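PDB 1WZO: HpcE, which probably catalyses the isomerisation of 2-hydroxyhepta-2,4-diene-1,7-dioate, as a member of the fumarylacetoacetate hydrolase family. Local coordinates for residues E97-V102 and A126-A131. Sequence-based numbering, arbitrary orientation.
Sequences EVELAV and ANDLVA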
loop_
_atom_site.group_PDB
_atom_site.type_symbol
_atom_site.label_atom_id
_atom_site.label_comp_id
_atom_site.label_asym_id
_atom_site.label_seq_id
_atom_site.Cartn_x
_atom_site.Cartn_y
_atom_site.Cartn_z
ATOM N N GLU B 97 -3.993 0.921 -29.405
ATOM C CA GLU B 97 -3.640 -0.484 -29.590
ATOM C C GLU B 97 -4.583 -1.305 -28.720
ATOM O O GLU B 97 -4.456 -1.313 -27.496
ATOM C CB GLU B 97 -2.175 -0.761 -29.200
ATOM C CG GLU B 97 -1.157 -0.219 -30.207
ATOM C CD GLU B 97 0.256 -0.762 -30.010
ATOM O OE1 GLU B 97 1.147 -0.405 -30.812
ATOM O OE2 GLU B 97 0.484 -1.541 -29.064
ATOM N N VAL B 98 -5.547 -1.983 -29.343
ATOM C CA VAL B 98 -6.487 -2.793 -28.574
ATOM C C VAL B 98 -5.839 -4.124 -28.206
ATOM O O VAL B 98 -5.406 -4.885 -29.072
ATOM C CB VAL B 98 -7.828 -3.021 -29.353
ATOM C CG1 VAL B 98 -7.565 -3.678 -30.696
ATOM C CG2 VAL B 98 -8.780 -3.852 -28.509
ATOM N N GLU B 99 -5.755 -4.400 -26.909
ATOM C CA GLU B 99 -5.121 -5.631 -26.463
ATOM C C GLU B 99 -5.831 -6.309 -25.312
ATOM O O GLU B 99 -6.429 -5.655 -24.452
ATOM C CB GLU B 99 -3.665 -5.356 -26.038
ATOM C CG GLU B 99 -2.915 -4.402 -26.955
ATOM C CD GLU B 99 -1.416 -4.363 -26.682
ATOM O OE1 GLU B 99 -0.967 -4.943 -25.672
ATOM O OE2 GLU B 99 -0.685 -3.746 -27.481
ATOM N N LEU B 100 -5.766 -7.634 -25.305
ATOM C CA LEU B 100 -6.343 -8.414 -24.225
ATOM C C LEU B 100 -5.349 -8.276 -23.074
ATOM O O LEU B 100 -4.150 -8.506 -23.259
ATOM C CB LEU B 100 -6.450 -9.889 -24.618
ATOM C CG LEU B 100 -6.875 -10.862 -23.510
ATOM C CD1 LEU B 100 -8.307 -10.564 -23.071
ATOM C CD2 LEU B 100 -6.754 -12.297 -24.019
ATOM N N ALA B 101 -5.846 -7.889 -21.905
ATOM C CA ALA B 101 -5.012 -7.733 -20.717
ATOM C C ALA B 101 -5.297 -8.889 -19.764
ATOM O O ALA B 101 -6.454 -9.184 -19.461
ATOM C CB ALA B 101 -5.312 -6.400 -20.036
ATOM N N VAL B 102 -4.236 -9.544 -19.302
ATOM C CA VAL B 102 -4.350 -10.686 -18.403
ATOM C C VAL B 102 -3.949 -10.291 -16.991
ATOM O O VAL B 102 -2.870 -9.728 -16.777
ATOM C CB VAL B 102 -3.439 -11.833 -18.883
ATOM C CG1 VAL B 102 -3.616 -13.062 -18.001
ATOM C CG2 VAL B 102 -3.749 -12.150 -20.343
ATOM N N ALA B 126 -7.363 -3.336 -22.698
ATOM C CA ALA B 126 -6.336 -2.309 -22.570
ATOM C C ALA B 126 -6.159 -1.571 -23.885
ATOM O O ALA B 126 -6.316 -2.145 -24.963
ATOM C CB ALA B 126 -5.001 -2.936 -22.158
ATOM N N ASN B 127 -5.856 -0.285 -23.783
ATOM C CA ASN B 127 -5.578 0.532 -24.951
ATOM C C ASN B 127 -4.101 0.909 -24.749
ATOM O O ASN B 127 -3.788 1.857 -24.025
ATOM C CB ASN B 127 -6.447 1.790 -24.961
ATOM C CG ASN B 127 -6.318 2.557 -26.256
ATOM O OD1 ASN B 127 -5.363 2.352 -27.009
ATOM N ND2 ASN B 127 -7.272 3.448 -26.525
ATOM N N ASP B 128 -3.204 0.145 -25.368
ATOM C CA ASP B 128 -1.762 0.370 -25.228
ATOM C C ASP B 128 -1.273 1.399 -26.245
ATOM O O ASP B 128 -0.632 1.062 -27.239
ATOM C CB ASP B 128 -1.035 -0.974 -25.388
ATOM C CG ASP B 128 0.472 -0.843 -25.325
ATOM O OD1 ASP B 128 0.965 -0.007 -24.542
ATOM O OD2 ASP B 128 1.162 -1.591 -26.050
ATOM N N LEU B 129 -1.586 2.662 -25.974
ATOM C CA LEU B 129 -1.229 3.759 -26.864
ATOM C C LEU B 129 0.266 3.943 -27.084
ATOM O O LEU B 129 1.100 3.566 -26.253
ATOM C CB LEU B 129 -1.851 5.067 -26.356
ATOM C CG LEU B 129 -3.380 5.160 -26.474
ATOM C CD1 LEU B 129 -4.005 5.528 -25.130
ATOM C CD2 LEU B 129 -3.742 6.195 -27.534
ATOM N N VAL B 130 0.602 4.518 -28.228
ATOM C CA VAL B 130 1.991 4.762 -28.562
ATOM C C VAL B 130 2.112 6.014 -29.414
ATOM O O VAL B 130 1.239 6.309 -30.237
ATOM C CB VAL B 130 2.610 3.566 -29.337
ATOM C CG1 VAL B 130 1.812 3.292 -30.617
ATOM C CG2 VAL B 130 4.063 3.878 -29.696
ATOM N N ALA B 131 3.178 6.772 -29.184
ATOM C CA ALA B 131 3.447 7.967 -29.973
ATOM C C ALA B 131 4.642 7.560 -30.830
ATOM O O ALA B 131 5.794 7.621 -30.384
ATOM C CB ALA B 131 3.799 9.136 -29.071
#
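Glu99 and Ala126 face each other as a hydrogen-bonded pair where strands 94-104 and 120-131 run antiparallel. Glu99 N donates a hydrogen bond to Ala126 O at 3.0 Å, and Ala126 N returns one to Glu99 O. These paired bonds hold the backbones close, and Leu154 lies on both Ala126 and Ala101, whose methyls make ordinary contact; small residues suit the place. Beyond the non-hydrogen-bonded pair of Val98 and Asn127, Asp128 N reaches Glu97 O at 2.9 Å. An inverse gamma turn centred on Asp128 interrupts the pairing, which Val130 takes up again with His95. Asn127 continues the ladder with its side chain: CG is anti to the backbone N (chi1 -172°), bringing OD1 within 3.1 Å of Glu97 N.

The carboxylates are close-packed too. Glu97 runs alongside Asp128, its CB 3.1 Å from Asp128 O. Asp128 OD2 sits 3.1 Å from Glu97 OE2 and 3.2 Å from Glu99 OE2, its carboxylate turned steeply against both, by 84° and 79°. Only the outer end is loose, where partly exposed Glu97 touches Val130 CG1 through OE1 at 3.8 Å. Lys146 forms a salt bridge with Asp128 OD2 and Lys73 one with OD1. Glu97 and Glu99, two apart on one strand, with Asp128 across from them, match the Glu-x-Glu plus Asp metal ligands of fumarylacetoacetate hydrolase relatives, consistent with a divalent-metal site; the lysines probably offset part of its negative charge.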